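Local structure of paenibacillus xanthan lyase (Paenibacillus, 6F2P) at residues 378-383 and 619-624; 432-437 and 601-606; 513-518 and 557-562; 534-539 and 596-601. The protein cleaves the polysaccharide xanthan, probably by beta-elimination beside a uronic acid as in other family 8 polysaccharide lyases. All coordinates share one frame; numbering follows the deposited sequence.

Followed from the N terminus, the chain lays down the first halves of all four contacts in order, at 378-383, 432-437, 513-518 and 534-539, before any is closed. Residues 557-562 then close contact 3, and strand 595-607 closes contact 4 with its first half and contact 2 with its second, the two sharing Thr601. Strand 613-621 closes contact 1 last. Contacts 2, 3 and 4 therefore all lie within the span of contact 1, contacts 3 and 4 lie within that of contact 2, and contacts 3 and 4 cross. Within the super-sandwich domain, contact 1 joins the four- and nine-stranded sheets and contact 3 the five- and nine-stranded ones, whereas contacts 2 and 4 fasten loops to strand 595-607.

Contact 1. Residues 378-383 and 619-624; sequences PGFGFG and LLPNKT
Phe380 and Pro621 supply the CH-pi part of this contact. Pro621 CG sits 3.7 Å from the centroid of the Phe380 ring, only 10° off the ring normal, and Pro621 CB reaches 3.7 Å from Phe380 CD1 over the same face. The proline CG thus sits over the middle of the ring and its CB nearer the CG-CD1 side. A chi1 of 64° places Phe380 CG between the backbone N and the carbonyl carbon, raising the ring from its strand toward the proline.

Plain apolar contact continues one pair further along, where Leu619 CD1 meets Phe382 CE1 at 3.8 Å and the two side chains cross nearly at right angles. Both aromatic rings and Leu619 also touch Ile493, and Phe380 and Pro621 share Leu414. The pairing is sheet-to-sheet packing within the super-sandwich domain of family 8 lyases: strand 380-385 belongs to a four-stranded antiparallel sheet, strand 613-621 to the large nine-stranded one.

Where the strands give way to turns, the contact thins to a van der Waals approach, Asn622 ND2 lying 4.0 Å from Gly379 CA. Gly379 has a phi of 107°, a conformation suited to glycine, and its backbone N is hydrogen-bonded to Glu360.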
loop_
_atom_site.group_PDB
_atom_site.type_symbol
_atom_site.label_atom_id
_atom_site.label_comp_id
_atom_site.label_asym_id
_atom_site.label_seq_id
_atom_site.Cartn_x
_atom_site.Cartn_y
_atom_site.Cartn_z
ATOM N N PRO A 378 22.590 -6.074 -2.330
ATOM C CA PRO A 378 23.640 -7.052 -2.623
ATOM C C PRO A 378 23.919 -7.941 -1.412
ATOM O O PRO A 378 24.323 -7.445 -0.363
ATOM C CB PRO A 378 24.852 -6.178 -2.958
ATOM C CG PRO A 378 24.529 -4.816 -2.405
ATOM C CD PRO A 378 23.049 -4.684 -2.510
ATOM N N GLY A 379 23.683 -9.241 -1.558
ATOM C CA GLY A 379 23.940 -10.191 -0.493
ATOM C C GLY A 379 22.702 -10.746 0.202
ATOM O O GLY A 379 22.759 -11.814 0.817
ATOM N N PHE A 380 21.580 -10.034 0.128
ATOM C CA PHE A 380 20.369 -10.527 0.771
ATOM C C PHE A 380 19.067 -9.987 0.184
ATOM O O PHE A 380 19.049 -8.982 -0.519
ATOM C CB PHE A 380 20.412 -10.267 2.278
ATOM C CG PHE A 380 20.434 -8.806 2.647
ATOM C CD1 PHE A 380 21.630 -8.097 2.675
ATOM C CD2 PHE A 380 19.263 -8.146 2.981
ATOM C CE1 PHE A 380 21.658 -6.763 3.023
ATOM C CE2 PHE A 380 19.282 -6.808 3.333
ATOM C CZ PHE A 380 20.485 -6.111 3.351
ATOM N N GLY A 381 17.980 -10.689 0.474
ATOM C CA GLY A 381 16.653 -10.238 0.120
ATOM C C GLY A 381 15.833 -10.235 1.390
ATOM O O GLY A 381 16.087 -11.015 2.305
ATOM N N PHE A 382 14.852 -9.349 1.456
ATOM C CA PHE A 382 14.057 -9.198 2.656
ATOM C C PHE A 382 12.604 -9.004 2.273
ATOM O O PHE A 382 12.262 -8.081 1.537
ATOM C CB PHE A 382 14.553 -7.994 3.446
ATOM C CG PHE A 382 13.891 -7.821 4.784
ATOM C CD1 PHE A 382 14.186 -8.678 5.838
ATOM C CD2 PHE A 382 12.996 -6.782 4.999
ATOM C CE1 PHE A 382 13.594 -8.505 7.083
ATOM C CE2 PHE A 382 12.400 -6.604 6.238
ATOM C CZ PHE A 382 12.701 -7.466 7.280
ATOM N N GLY A 383 11.750 -9.887 2.767
ATOM C CA GLY A 383 10.333 -9.802 2.493
ATOM C C GLY A 383 9.601 -9.371 3.740
ATOM O O GLY A 383 9.975 -9.758 4.851
ATOM N N LEU A 619 18.938 -6.087 11.878
ATOM C CA LEU A 619 19.414 -7.245 11.138
ATOM C C LEU A 619 20.651 -6.857 10.348
ATOM O O LEU A 619 20.649 -5.863 9.614
ATOM C CB LEU A 619 18.336 -7.785 10.200
ATOM C CG LEU A 619 17.102 -8.373 10.878
ATOM C CD1 LEU A 619 16.117 -8.922 9.839
ATOM C CD2 LEU A 619 17.503 -9.454 11.875
ATOM N N LEU A 620 21.709 -7.645 10.502
ATOM C CA LEU A 620 22.957 -7.403 9.798
ATOM C C LEU A 620 23.343 -8.639 9.002
ATOM O O LEU A 620 24.182 -9.421 9.443
ATOM C CB LEU A 620 24.061 -7.054 10.800
ATOM C CG LEU A 620 23.824 -5.779 11.620
ATOM C CD1 LEU A 620 24.850 -5.641 12.733
ATOM C CD2 LEU A 620 23.849 -4.534 10.732
ATOM N N PRO A 621 22.719 -8.827 7.825
ATOM C CA PRO A 621 22.984 -10.038 7.040
ATOM C C PRO A 621 24.411 -10.087 6.500
ATOM O O PRO A 621 25.025 -9.033 6.299
ATOM C CB PRO A 621 21.988 -9.931 5.869
ATOM C CG PRO A 621 20.950 -8.966 6.314
ATOM C CD PRO A 621 21.667 -7.996 7.217
ATOM N N ASN A 622 24.924 -11.299 6.292
ATOM C CA ASN A 622 26.106 -11.501 5.470
ATOM C C ASN A 622 27.350 -10.821 6.043
ATOM O O ASN A 622 28.238 -10.371 5.305
ATOM C CB ASN A 622 25.816 -11.004 4.045
ATOM C CG ASN A 622 26.790 -11.547 3.021
ATOM O OD1 ASN A 622 27.312 -12.662 3.157
ATOM N ND2 ASN A 622 27.047 -10.760 1.989
ATOM N N LYS A 623 27.419 -10.754 7.367
ATOM C CA LYS A 623 28.589 -10.171 8.017
ATOM C C LYS A 623 29.283 -11.184 8.909
ATOM O O LYS A 623 28.635 -12.032 9.527
ATOM C CB LYS A 623 28.213 -8.936 8.838
ATOM C CG LYS A 623 28.335 -7.641 8.085
ATOM C CD LYS A 623 27.825 -6.446 8.902
ATOM C CE LYS A 623 28.018 -5.147 8.126
ATOM N NZ LYS A 623 27.768 -5.364 6.660
ATOM N N THR A 624 30.607 -11.081 8.976
ATOM C CA THR A 624 31.382 -11.902 9.882
ATOM C C THR A 624 31.045 -11.518 11.309
ATOM O O THR A 624 30.420 -10.483 11.553
ATOM C CB THR A 624 32.884 -11.705 9.670
ATOM O OG1 THR A 624 33.248 -10.365 10.028
ATOM C CG2 THR A 624 33.251 -11.970 8.215
#

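Contact 2. Residues 432-437 and 601-606; sequences NYRLPG and TLWFDH
Arg434 lays its guanidinium flat over one face of Trp603, overlapping mainly the six-membered ring, with NH2 reaching toward Trp603 NE1. The centres are 3.9 Å apart and the planes open by 28°, a tilted cation-pi stack. Overlap is greatest at the outer rim of the indole: Arg434 CZ approaches Trp603 CZ2 to 3.4 Å, and Arg434 NH1 lies equally close, 3.4 Å, to Trp603 CH2.

Chain shape and one torsion bring the groups together. The arginine chain runs extended from CG to NE, carrying its charged end well beyond the loop, while Trp603 has CG between its backbone N and carbonyl carbon (chi1 73°). Nearer the backbone, the aliphatic part of the arginine meets the strand as well, Arg434 CD coming within 4.2 Å of Thr601 CG2.

The stack does not carry the arginine alone, since Arg434 NH2 makes a salt bridge with Glu509. That second partner would limit rotation of the guanidinium and probably offsets its charge. Arg434 O, in turn, accepts a hydrogen bond from Asn514 ND2, so the loop backbone is tied to the sheet too.

Trp603 lies on strand 595-607, flanked by Glu509 and Ile511 of strand 508-516 and by Lys570 and Leu572 of strand 566-578, while Arg434 reaches it from the loop between helix 426-429 and strand 439-441.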
loop_
_atom_site.group_PDB
_atom_site.type_symbol
_atom_site.label_atom_id
_atom_site.label_comp_id
_atom_site.label_asym_id
_atom_site.label_seq_id
_atom_site.Cartn_x
_atom_site.Cartn_y
_atom_site.Cartn_z
ATOM N N ASN A 432 5.225 -22.598 14.327
ATOM C CA ASN A 432 4.350 -21.592 13.727
ATOM C C ASN A 432 3.740 -20.620 14.731
ATOM O O ASN A 432 3.008 -19.705 14.347
ATOM C CB ASN A 432 3.240 -22.250 12.900
ATOM C CG ASN A 432 3.738 -22.762 11.569
ATOM O OD1 ASN A 432 4.039 -23.945 11.420
ATOM N ND2 ASN A 432 3.840 -21.868 10.591
ATOM N N TYR A 433 4.034 -20.820 16.011
ATOM C CA TYR A 433 3.624 -19.860 17.032
ATOM C C TYR A 433 4.672 -18.754 17.182
ATOM O O TYR A 433 4.418 -17.722 17.808
ATOM C CB TYR A 433 3.390 -20.556 18.371
ATOM C CG TYR A 433 2.273 -21.581 18.357
ATOM C CD1 TYR A 433 0.941 -21.190 18.311
ATOM C CD2 TYR A 433 2.551 -22.941 18.411
ATOM C CE1 TYR A 433 -0.080 -22.127 18.302
ATOM C CE2 TYR A 433 1.542 -23.882 18.405
ATOM C CZ TYR A 433 0.227 -23.475 18.351
ATOM O OH TYR A 433 -0.785 -24.420 18.343
ATOM N N ARG A 434 5.838 -18.976 16.580
ATOM C CA ARG A 434 6.964 -18.058 16.670
ATOM C C ARG A 434 7.605 -17.802 15.318
ATOM O O ARG A 434 8.797 -18.068 15.131
ATOM C CB ARG A 434 8.023 -18.614 17.623
ATOM C CG ARG A 434 7.566 -18.647 19.071
ATOM C CD ARG A 434 8.691 -19.034 20.016
ATOM N NE ARG A 434 8.294 -18.817 21.406
ATOM C CZ ARG A 434 8.770 -19.505 22.440
ATOM N NH1 ARG A 434 9.664 -20.460 22.242
ATOM N NH2 ARG A 434 8.353 -19.234 23.671
ATOM N N LEU A 435 6.816 -17.287 14.378
ATOM C CA LEU A 435 7.327 -16.893 13.069
ATOM C C LEU A 435 8.124 -15.571 13.146
ATOM O O LEU A 435 7.723 -14.627 13.846
ATOM C CB LEU A 435 6.169 -16.767 12.080
ATOM C CG LEU A 435 5.431 -18.073 11.786
ATOM C CD1 LEU A 435 4.277 -17.867 10.801
ATOM C CD2 LEU A 435 6.417 -19.104 11.264
ATOM N N PRO A 436 9.255 -15.493 12.415
ATOM C CA PRO A 436 10.183 -14.355 12.520
ATOM C C PRO A 436 9.523 -12.999 12.303
ATOM O O PRO A 436 8.647 -12.850 11.444
ATOM C CB PRO A 436 11.193 -14.613 11.404
ATOM C CG PRO A 436 11.131 -16.104 11.174
ATOM C CD PRO A 436 9.706 -16.494 11.430
ATOM N N GLY A 437 9.929 -12.024 13.104
ATOM C CA GLY A 437 9.486 -10.655 12.922
ATOM C C GLY A 437 8.179 -10.339 13.611
ATOM O O GLY A 437 7.913 -9.183 13.939
ATOM N N THR A 601 16.009 -20.248 17.439
ATOM C CA THR A 601 14.947 -19.284 17.683
ATOM C C THR A 601 15.391 -18.210 18.677
ATOM O O THR A 601 15.822 -18.528 19.788
ATOM C CB THR A 601 13.714 -20.000 18.237
ATOM O OG1 THR A 601 13.465 -21.167 17.454
ATOM C CG2 THR A 601 12.497 -19.101 18.183
ATOM N N LEU A 602 15.299 -16.944 18.272
ATOM C CA LEU A 602 15.634 -15.823 19.148
ATOM C C LEU A 602 14.406 -14.930 19.296
ATOM O O LEU A 602 13.741 -14.634 18.304
ATOM C CB LEU A 602 16.793 -15.018 18.557
ATOM C CG LEU A 602 18.057 -15.783 18.140
ATOM C CD1 LEU A 602 19.041 -14.866 17.441
ATOM C CD2 LEU A 602 18.722 -16.445 19.330
ATOM N N TRP A 603 14.091 -14.503 20.520
ATOM C CA TRP A 603 12.932 -13.629 20.708
ATOM C C TRP A 603 12.941 -12.745 21.963
ATOM O O TRP A 603 13.787 -12.886 22.841
ATOM C CB TRP A 603 11.630 -14.429 20.627
ATOM C CG TRP A 603 11.323 -15.310 21.815
ATOM C CD1 TRP A 603 10.418 -15.060 22.806
ATOM C CD2 TRP A 603 11.896 -16.593 22.113
ATOM N NE1 TRP A 603 10.399 -16.099 23.706
ATOM C CE2 TRP A 603 11.297 -17.051 23.302
ATOM C CE3 TRP A 603 12.858 -17.398 21.490
ATOM C CZ2 TRP A 603 11.630 -18.277 23.882
ATOM C CZ3 TRP A 603 13.192 -18.611 22.073
ATOM C CH2 TRP A 603 12.575 -19.039 23.254
ATOM N N PHE A 604 11.995 -11.811 22.010
ATOM C CA PHE A 604 11.790 -10.956 23.168
ATOM C C PHE A 604 10.553 -11.406 23.920
ATOM O O PHE A 604 9.552 -11.811 23.313
ATOM C CB PHE A 604 11.565 -9.500 22.751
ATOM C CG PHE A 604 12.701 -8.891 21.976
ATOM C CD1 PHE A 604 13.956 -8.753 22.545
ATOM C CD2 PHE A 604 12.499 -8.410 20.691
ATOM C CE1 PHE A 604 14.995 -8.174 21.834
ATOM C CE2 PHE A 604 13.538 -7.820 19.975
ATOM C CZ PHE A 604 14.786 -7.706 20.547
ATOM N N ASP A 605 10.608 -11.309 25.242
ATOM C CA ASP A 605 9.441 -11.578 26.060
ATOM C C ASP A 605 9.026 -10.300 26.753
ATOM O O ASP A 605 9.700 -9.844 27.671
ATOM C CB ASP A 605 9.747 -12.668 27.089
ATOM C CG ASP A 605 8.512 -13.108 27.878
ATOM O OD1 ASP A 605 7.533 -12.325 28.021
ATOM O OD2 ASP A 605 8.527 -14.256 28.366
ATOM N N HIS A 606 7.903 -9.736 26.319
ATOM C CA HIS A 606 7.363 -8.511 26.906
ATOM C C HIS A 606 6.531 -8.778 28.152
ATOM O O HIS A 606 5.970 -7.847 28.737
ATOM C CB HIS A 606 6.509 -7.760 25.884
ATOM C CG HIS A 606 7.179 -7.580 24.560
ATOM N ND1 HIS A 606 8.153 -6.630 24.341
ATOM C CD2 HIS A 606 7.025 -8.239 23.386
ATOM C CE1 HIS A 606 8.568 -6.709 23.087
ATOM N NE2 HIS A 606 7.900 -7.681 22.489
#

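Contact 3. Residues 513-518 and 557-562; sequences ENRKLN and SDIGYY
Glu513 and Tyr561 meet between two sheets with their side chains at about a right angle, the carboxylate plane turned 88° from the phenol ring. Tyr561 OH donates to the anti lone pair of Glu513 OE1 at 2.7 Å, and OE1 lies at the edge of the tyrosine ring, in its plane. A bend at chi2 of Glu513 swings the carboxylate into this position. The other oxygen, Glu513 OE2, receives Asn514 N at 2.6 Å on its anti side, which helps to set the rotation of the group.

Arg515 and Ile559 repeat the perpendicular arrangement. Ile559 CD1 lies over one face of the guanidinium, toward its rim, 3.7 Å from Arg515 NE. A water in the guanidinium plane accepts from Arg515 NE at 2.6 Å and donates weakly to Ser557 O, while Arg515 NH1 is bonded to Leu414 O.

The antiparallel strands 513-516 and 559-562 stand 11.0 Å apart, a separation spanned by side chains, as between the layers of a beta sandwich. Chemically, the contact embeds polar groups in a buried interlayer: two donors grip the two carboxylate oxygens separately, which is consistent with Glu513 remaining ionised despite its burial.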
loop_
_atom_site.group_PDB
_atom_site.type_symbol
_atom_site.label_atom_id
_atom_site.label_comp_id
_atom_site.label_asym_id
_atom_site.label_seq_id
_atom_site.Cartn_x
_atom_site.Cartn_y
_atom_site.Cartn_z
ATOM N N GLU A 513 14.186 -14.074 15.421
ATOM C CA GLU A 513 14.701 -15.072 14.501
ATOM C C GLU A 513 14.041 -16.422 14.759
ATOM O O GLU A 513 13.602 -16.711 15.877
ATOM C CB GLU A 513 16.220 -15.167 14.654
ATOM C CG GLU A 513 16.914 -16.071 13.664
ATOM C CD GLU A 513 16.495 -15.818 12.224
ATOM O OE1 GLU A 513 17.192 -15.056 11.523
ATOM O OE2 GLU A 513 15.478 -16.398 11.781
ATOM N N ASN A 514 13.933 -17.228 13.709
ATOM C CA ASN A 514 13.588 -18.634 13.848
ATOM C C ASN A 514 14.159 -19.355 12.644
ATOM O O ASN A 514 13.438 -19.693 11.719
ATOM C CB ASN A 514 12.073 -18.843 13.955
ATOM C CG ASN A 514 11.722 -20.196 14.554
ATOM O OD1 ASN A 514 12.560 -21.094 14.597
ATOM N ND2 ASN A 514 10.492 -20.344 15.028
ATOM N N ARG A 515 15.472 -19.566 12.650
ATOM C CA ARG A 515 16.184 -19.988 11.451
ATOM C C ARG A 515 16.380 -21.485 11.408
ATOM O O ARG A 515 16.739 -22.089 12.415
ATOM C CB ARG A 515 17.563 -19.326 11.410
ATOM C CG ARG A 515 18.257 -19.388 10.056
ATOM C CD ARG A 515 17.688 -18.330 9.127
ATOM N NE ARG A 515 18.339 -18.323 7.821
ATOM C CZ ARG A 515 17.891 -17.625 6.781
ATOM N NH1 ARG A 515 16.798 -16.891 6.913
ATOM N NH2 ARG A 515 18.526 -17.667 5.616
ATOM N N LYS A 516 16.173 -22.082 10.238
ATOM C CA LYS A 516 16.472 -23.497 10.069
ATOM C C LYS A 516 17.971 -23.689 9.907
ATOM O O LYS A 516 18.620 -22.941 9.178
ATOM C CB LYS A 516 15.739 -24.084 8.866
ATOM C CG LYS A 516 15.624 -25.592 8.929
ATOM C CD LYS A 516 15.649 -26.203 7.559
ATOM C CE LYS A 516 14.530 -25.674 6.712
ATOM N NZ LYS A 516 14.780 -26.009 5.292
ATOM N N LEU A 517 18.510 -24.699 10.579
ATOM C CA LEU A 517 19.953 -24.906 10.633
ATOM C C LEU A 517 20.400 -26.051 9.730
ATOM O O LEU A 517 19.582 -26.655 9.035
ATOM C CB LEU A 517 20.386 -25.157 12.079
ATOM C CG LEU A 517 19.870 -24.082 13.041
ATOM C CD1 LEU A 517 20.342 -24.323 14.466
ATOM C CD2 LEU A 517 20.309 -22.705 12.557
ATOM N N ASN A 518 21.699 -26.343 9.733
ATOM C CA ASN A 518 22.204 -27.494 9.002
ATOM C C ASN A 518 21.713 -28.791 9.644
ATOM O O ASN A 518 21.013 -28.757 10.662
ATOM C CB ASN A 518 23.730 -27.458 8.874
ATOM C CG ASN A 518 24.441 -27.450 10.216
ATOM O OD1 ASN A 518 23.960 -28.005 11.210
ATOM N ND2 ASN A 518 25.608 -26.825 10.246
ATOM N N SER A 557 25.555 -16.845 4.023
ATOM C CA SER A 557 24.312 -16.867 4.798
ATOM C C SER A 557 24.438 -16.626 6.313
ATOM O O SER A 557 23.521 -16.954 7.063
ATOM C CB SER A 557 23.536 -18.159 4.526
ATOM O OG SER A 557 24.325 -19.287 4.841
ATOM N N ASP A 558 25.555 -16.058 6.761
ATOM C CA ASP A 558 25.668 -15.589 8.147
ATOM C C ASP A 558 24.573 -14.564 8.405
ATOM O O ASP A 558 24.163 -13.860 7.487
ATOM C CB ASP A 558 27.004 -14.883 8.373
ATOM C CG ASP A 558 28.166 -15.835 8.532
ATOM O OD1 ASP A 558 28.053 -17.020 8.149
ATOM O OD2 ASP A 558 29.213 -15.373 9.039
ATOM N N ILE A 559 24.094 -14.473 9.642
ATOM C CA ILE A 559 23.208 -13.373 10.023
ATOM C C ILE A 559 23.662 -12.717 11.332
ATOM O O ILE A 559 23.964 -13.401 12.312
ATOM C CB ILE A 559 21.736 -13.813 10.141
ATOM C CG1 ILE A 559 21.328 -14.655 8.926
ATOM C CG2 ILE A 559 20.826 -12.591 10.306
ATOM C CD1 ILE A 559 19.937 -15.229 9.020
ATOM N N GLY A 560 23.737 -11.388 11.334
ATOM C CA GLY A 560 24.100 -10.642 12.522
ATOM C C GLY A 560 22.869 -10.008 13.137
ATOM O O GLY A 560 21.896 -9.744 12.437
ATOM N N TYR A 561 22.895 -9.781 14.448
ATOM C CA TYR A 561 21.792 -9.114 15.130
ATOM C C TYR A 561 22.366 -8.128 16.139
ATOM O O TYR A 561 23.087 -8.510 17.052
ATOM C CB TYR A 561 20.888 -10.112 15.852
ATOM C CG TYR A 561 20.498 -11.319 15.032
ATOM C CD1 TYR A 561 21.414 -12.340 14.786
ATOM C CD2 TYR A 561 19.210 -11.457 14.528
ATOM C CE1 TYR A 561 21.073 -13.446 14.043
ATOM C CE2 TYR A 561 18.854 -12.572 13.781
ATOM C CZ TYR A 561 19.800 -13.559 13.544
ATOM O OH TYR A 561 19.496 -14.670 12.807
ATOM N N TYR A 562 22.050 -6.855 15.975
ATOM C CA TYR A 562 22.531 -5.854 16.900
ATOM C C TYR A 562 21.347 -5.367 17.717
ATOM O O TYR A 562 20.263 -5.151 17.181
ATOM C CB TYR A 562 23.239 -4.730 16.134
ATOM C CG TYR A 562 23.342 -3.411 16.864
ATOM C CD1 TYR A 562 23.954 -3.322 18.107
ATOM C CD2 TYR A 562 22.841 -2.249 16.294
ATOM C CE1 TYR A 562 24.036 -2.119 18.774
ATOM C CE2 TYR A 562 22.922 -1.041 16.947
ATOM C CZ TYR A 562 23.518 -0.976 18.186
ATOM O OH TYR A 562 23.594 0.242 18.833
HETATM O O HOH W 1 20.673 -18.943 6.917
#

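Contact 4. Residues 534-539 and 596-601; sequences GSLGWS and TRNFMT
Residues 535-538 form a type II beta turn with Gly537 as its third residue, closed by Trp538 N to Ser535 O at 3.3 Å, that carries Leu536 and Trp538 to Asn598 and Met600 of strand 595-607.

Leu536 sets both methyls against the amide oxygen of Asn598, CD2 lying 3.8 Å and CD1 3.9 Å from Asn598 OD1. The two side chains cross at about a right angle. The nitrogen of the amide is engaged elsewhere, since Asn598 ND2 donates to Asn518 O, an arrangement that holds the side chain in place while the leucine packs on its oxygen.

Met600 makes a Met-aromatic contact with Trp538, its SD 4.1 Å from Trp538 CZ3. A chi1 of 171° and the bend at chi2 bring the sulfur to the indole, whose six-membered ring it approaches obliquely, 68° from the normal. Both side chains also touch Leu525 and Arg573.

At the end of the turn, Gly537 and Trp538 both pair with Arg573 of strand 566-578, the signature of a G1 beta bulge, here leading into strand 539-543 at the margin of an antiparallel sheet in the super-sandwich domain.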
loop_
_atom_site.group_PDB
_atom_site.type_symbol
_atom_site.label_atom_id
_atom_site.label_comp_id
_atom_site.label_asym_id
_atom_site.label_seq_id
_atom_site.Cartn_x
_atom_site.Cartn_y
_atom_site.Cartn_z
ATOM N N GLY A 534 26.856 -25.453 21.081
ATOM C CA GLY A 534 26.225 -25.724 19.798
ATOM C C GLY A 534 25.333 -26.955 19.769
ATOM O O GLY A 534 24.915 -27.416 18.706
ATOM N N SER A 535 25.026 -27.488 20.943
ATOM C CA SER A 535 24.287 -28.735 21.032
ATOM C C SER A 535 22.778 -28.512 21.085
ATOM O O SER A 535 22.303 -27.545 21.688
ATOM C CB SER A 535 24.747 -29.534 22.254
ATOM O OG SER A 535 24.477 -28.824 23.451
ATOM N N LEU A 536 22.039 -29.420 20.447
ATOM C CA LEU A 536 20.581 -29.382 20.445
ATOM C C LEU A 536 20.050 -29.499 21.863
ATOM O O LEU A 536 20.569 -30.267 22.661
ATOM C CB LEU A 536 20.026 -30.513 19.587
ATOM C CG LEU A 536 20.459 -30.438 18.128
ATOM C CD1 LEU A 536 20.142 -31.734 17.418
ATOM C CD2 LEU A 536 19.743 -29.287 17.464
ATOM N N GLY A 537 19.012 -28.731 22.168
ATOM C CA GLY A 537 18.461 -28.690 23.506
ATOM C C GLY A 537 18.815 -27.393 24.203
ATOM O O GLY A 537 18.148 -27.003 25.170
ATOM N N TRP A 538 19.861 -26.726 23.708
ATOM C CA TRP A 538 20.320 -25.448 24.265
ATOM C C TRP A 538 19.221 -24.401 24.391
ATOM O O TRP A 538 18.441 -24.181 23.461
ATOM C CB TRP A 538 21.456 -24.865 23.439
ATOM C CG TRP A 538 21.909 -23.530 23.948
ATOM C CD1 TRP A 538 22.801 -23.294 24.958
ATOM C CD2 TRP A 538 21.496 -22.246 23.473
ATOM N NE1 TRP A 538 22.963 -21.941 25.141
ATOM C CE2 TRP A 538 22.174 -21.278 24.239
ATOM C CE3 TRP A 538 20.618 -21.821 22.472
ATOM C CZ2 TRP A 538 22.001 -19.912 24.034
ATOM C CZ3 TRP A 538 20.449 -20.465 22.271
ATOM C CH2 TRP A 538 21.137 -19.526 23.048
ATOM N N SER A 539 19.185 -23.746 25.547
ATOM C CA SER A 539 18.124 -22.809 25.875
ATOM C C SER A 539 18.548 -21.879 27.015
ATOM O O SER A 539 18.954 -22.340 28.091
ATOM C CB SER A 539 16.863 -23.571 26.261
ATOM O OG SER A 539 15.807 -22.685 26.573
ATOM N N THR A 596 12.140 -34.162 10.494
ATOM C CA THR A 596 12.802 -33.526 11.617
ATOM C C THR A 596 13.829 -32.518 11.139
ATOM O O THR A 596 14.751 -32.859 10.393
ATOM C CB THR A 596 13.470 -34.542 12.561
ATOM O OG1 THR A 596 12.489 -35.469 13.045
ATOM C CG2 THR A 596 14.085 -33.817 13.740
ATOM N N ARG A 597 13.656 -31.273 11.567
ATOM C CA ARG A 597 14.567 -30.196 11.193
ATOM C C ARG A 597 15.029 -29.405 12.414
ATOM O O ARG A 597 14.339 -29.371 13.441
ATOM C CB ARG A 597 13.892 -29.280 10.177
ATOM C CG ARG A 597 13.634 -29.952 8.852
ATOM C CD ARG A 597 14.953 -30.394 8.261
ATOM N NE ARG A 597 14.810 -30.907 6.906
ATOM C CZ ARG A 597 14.759 -32.197 6.594
ATOM N NH1 ARG A 597 14.843 -33.118 7.552
ATOM N NH2 ARG A 597 14.630 -32.565 5.322
ATOM N N ASN A 598 16.195 -28.774 12.298
ATOM C CA ASN A 598 16.792 -28.024 13.408
ATOM C C ASN A 598 16.617 -26.519 13.279
ATOM O O ASN A 598 16.733 -25.967 12.186
ATOM C CB ASN A 598 18.275 -28.356 13.533
ATOM C CG ASN A 598 18.524 -29.846 13.657
ATOM O OD1 ASN A 598 17.875 -30.532 14.456
ATOM N ND2 ASN A 598 19.453 -30.364 12.847
ATOM N N PHE A 599 16.344 -25.858 14.400
ATOM C CA PHE A 599 16.049 -24.428 14.386
ATOM C C PHE A 599 16.761 -23.641 15.485
ATOM O O PHE A 599 16.930 -24.123 16.607
ATOM C CB PHE A 599 14.541 -24.187 14.513
ATOM C CG PHE A 599 13.748 -24.593 13.306
ATOM C CD1 PHE A 599 13.320 -25.904 13.144
ATOM C CD2 PHE A 599 13.410 -23.657 12.339
ATOM C CE1 PHE A 599 12.577 -26.280 12.024
ATOM C CE2 PHE A 599 12.665 -24.021 11.218
ATOM C CZ PHE A 599 12.250 -25.336 11.062
ATOM N N MET A 600 17.165 -22.419 15.145
ATOM C CA MET A 600 17.641 -21.445 16.118
ATOM C C MET A 600 16.605 -20.346 16.261
ATOM O O MET A 600 16.351 -19.596 15.321
ATOM C CB MET A 600 18.964 -20.824 15.673
ATOM C CG MET A 600 19.391 -19.643 16.539
ATOM S SD MET A 600 19.615 -20.117 18.275
ATOM C CE MET A 600 21.028 -21.208 18.113
ATOM N N THR A 601 16.009 -20.248 17.439
ATOM C CA THR A 601 14.947 -19.284 17.683
ATOM C C THR A 601 15.391 -18.210 18.677
ATOM O O THR A 601 15.822 -18.528 19.788
ATOM C CB THR A 601 13.714 -20.000 18.237
ATOM O OG1 THR A 601 13.465 -21.167 17.454
ATOM C CG2 THR A 601 12.497 -19.101 18.183
#